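Long-range contact in serine-pyruvate aminotransferase (AgxT) (Sulfolobus solfataricus, PDB 3ZRP), which probably transfers the amino group of serine to pyruvate, using pyridoxal 5'-phosphate as cofactor: residues A[78-83]-A[128-133]. Residues are numbered along the deposited sequence; the frame is centred on the assembly and turned at random. Where two conformers were deposited one is given.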
loop_
_atom_site.group_PDB
_atom_site.type_symbol
_atom_site.label_atom_id
_atom_site.label_comp_id
_atom_site.label_asym_id
_atom_site.label_seq_id
_atom_site.Cartn_x
_atom_site.Cartn_y
_atom_site.Cartn_z
ATOM N N ASP A 78 5.644 -25.217 -10.742
ATOM C CA ASP A 78 7.027 -24.701 -10.876
ATOM C C ASP A 78 7.865 -25.055 -9.635
ATOM O O ASP A 78 7.347 -25.101 -8.507
ATOM C CB ASP A 78 7.034 -23.180 -11.079
ATOM C CG ASP A 78 6.898 -22.769 -12.546
ATOM O OD1 ASP A 78 6.899 -23.663 -13.438
ATOM O OD2 ASP A 78 6.787 -21.540 -12.798
ATOM N N LYS A 79 9.155 -25.297 -9.840
ATOM C CA LYS A 79 10.045 -25.659 -8.742
ATOM C C LYS A 79 10.925 -24.491 -8.308
ATOM O O LYS A 79 11.612 -23.846 -9.114
ATOM C CB LYS A 79 10.907 -26.877 -9.091
ATOM C CG LYS A 79 10.092 -28.168 -9.150
ATOM C CD LYS A 79 10.945 -29.308 -9.690
ATOM C CE LYS A 79 11.958 -29.797 -8.652
ATOM N NZ LYS A 79 13.148 -30.401 -9.308
ATOM N N ILE A 80 10.858 -24.231 -7.016
ATOM C CA ILE A 80 11.494 -23.070 -6.401
ATOM C C ILE A 80 12.484 -23.557 -5.343
ATOM O O ILE A 80 12.156 -24.399 -4.484
ATOM C CB ILE A 80 10.435 -22.141 -5.702
ATOM C CG1 ILE A 80 9.416 -21.607 -6.720
ATOM C CG2 ILE A 80 11.136 -21.001 -4.895
ATOM C CD1 ILE A 80 8.188 -20.945 -6.056
ATOM N N LEU A 81 13.671 -22.976 -5.386
ATOM C CA LEU A 81 14.681 -23.118 -4.321
ATOM C C LEU A 81 14.869 -21.787 -3.572
ATOM O O LEU A 81 15.238 -20.771 -4.169
ATOM C CB LEU A 81 16.024 -23.565 -4.912
ATOM C CG LEU A 81 17.126 -23.758 -3.851
ATOM C CD1 LEU A 81 16.863 -24.969 -2.968
ATOM C CD2 LEU A 81 18.499 -23.828 -4.530
ATOM N N VAL A 82 14.570 -21.808 -2.282
ATOM C CA VAL A 82 14.784 -20.654 -1.393
ATOM C C VAL A 82 16.051 -20.850 -0.565
ATOM O O VAL A 82 16.212 -21.851 0.137
ATOM C CB VAL A 82 13.603 -20.481 -0.426
ATOM C CG1 VAL A 82 13.876 -19.300 0.559
ATOM C CG2 VAL A 82 12.327 -20.252 -1.214
ATOM N N VAL A 83 16.936 -19.867 -0.638
ATOM C CA VAL A 83 18.167 -19.850 0.167
ATOM C C VAL A 83 17.928 -18.908 1.348
ATOM O O VAL A 83 18.050 -17.694 1.197
ATOM C CB VAL A 83 19.343 -19.361 -0.694
ATOM C CG1 VAL A 83 20.632 -19.380 0.130
ATOM C CG2 VAL A 83 19.518 -20.302 -1.969
ATOM N N TYR A 128 15.546 -26.420 -11.153
ATOM C CA TYR A 128 14.738 -25.385 -10.495
ATOM C C TYR A 128 14.388 -24.267 -11.468
ATOM O O TYR A 128 15.246 -23.797 -12.242
ATOM C CB TYR A 128 15.499 -24.811 -9.287
ATOM C CG TYR A 128 15.546 -25.748 -8.127
ATOM C CD1 TYR A 128 14.435 -25.889 -7.280
ATOM C CD2 TYR A 128 16.689 -26.540 -7.881
ATOM C CE1 TYR A 128 14.477 -26.773 -6.211
ATOM C CE2 TYR A 128 16.735 -27.430 -6.819
ATOM C CZ TYR A 128 15.634 -27.533 -5.989
ATOM O OH TYR A 128 15.661 -28.401 -4.943
ATOM N N LYS A 129 13.133 -23.836 -11.436
ATOM C CA LYS A 129 12.695 -22.695 -12.245
ATOM C C LYS A 129 13.208 -21.376 -11.642
ATOM O O LYS A 129 13.708 -20.500 -12.354
ATOM C CB LYS A 129 11.155 -22.716 -12.320
ATOM C CG LYS A 129 10.402 -21.408 -12.641
ATOM C CD LYS A 129 10.419 -21.064 -14.103
ATOM C CE LYS A 129 9.424 -19.945 -14.425
ATOM N NZ LYS A 129 8.076 -20.477 -14.857
ATOM N N LEU A 130 13.111 -21.268 -10.326
ATOM C CA LEU A 130 13.398 -20.016 -9.633
ATOM C C LEU A 130 14.199 -20.228 -8.355
ATOM O O LEU A 130 13.881 -21.111 -7.543
ATOM C CB LEU A 130 12.087 -19.273 -9.319
ATOM C CG LEU A 130 12.226 -17.874 -8.730
ATOM C CD1 LEU A 130 11.231 -16.935 -9.402
ATOM C CD2 LEU A 130 12.019 -17.899 -7.192
ATOM N N VAL A 131 15.229 -19.393 -8.180
ATOM C CA VAL A 131 16.003 -19.358 -6.955
ATOM C C VAL A 131 15.808 -17.993 -6.271
ATOM O O VAL A 131 15.970 -16.953 -6.899
ATOM C CB VAL A 131 17.524 -19.617 -7.216
ATOM C CG1 VAL A 131 18.292 -19.574 -5.890
ATOM C CG2 VAL A 131 17.703 -20.972 -7.922
ATOM N N ALA A 132 15.460 -18.030 -4.987
ATOM C CA ALA A 132 15.256 -16.832 -4.181
ATOM C C ALA A 132 16.380 -16.661 -3.174
ATOM O O ALA A 132 16.655 -17.571 -2.355
ATOM C CB ALA A 132 13.877 -16.887 -3.431
ATOM N N LEU A 133 16.996 -15.477 -3.204
ATOM C CA LEU A 133 18.077 -15.116 -2.279
ATOM C C LEU A 133 17.640 -13.926 -1.405
ATOM O O LEU A 133 16.760 -13.157 -1.805
ATOM C CB LEU A 133 19.319 -14.732 -3.075
ATOM C CG LEU A 133 19.884 -15.668 -4.151
ATOM C CD1 LEU A 133 21.164 -15.035 -4.699
ATOM C CD2 LEU A 133 20.193 -17.038 -3.572
#
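With CG set beside its own backbone N (chi1 -73°), Tyr128 swings its ring across strand 79-83, where one face takes Leu81 CB in a CH-pi contact 3.8 Å from the ring centroid. Lys79 O and Ile80 N lie in plane at the ring edge, and the phenol OH is hydrogen-bonded to Glu122 OE2 in helix 116-125. Next door, Lys129 has CG opposite its backbone N (chi1 158°); bends at chi2 and chi4 then carry the chain obliquely across Asp78, and NZ forms a salt bridge with OD2 at 2.7 Å, on the syn side but 35° out of the carboxylate plane. Lys75 N hydrogen-bonds to the same OD2. Lys79 O accepts from two successive amides, Lys129 N at 2.8 Å and Leu130 N at 3.2 Å, where the backbone bends at Lys129. Beyond it the strands run parallel: Leu81 N bonds to Leu130 O, Ala132 N to Leu81 O, and Val83 N to Ala132 O, each at 2.9 Å. Val82 CG2 lies near Ala132 CB on one face of the sheet; Leu81 packs against Val119 and Val123 of helix 116-125 on the other. These are neighbouring inner strands of the mixed sheet, with 102-106 and 157-163 flanking them, in the large-domain alpha/beta fold of class-V PLP-dependent aminotransferases.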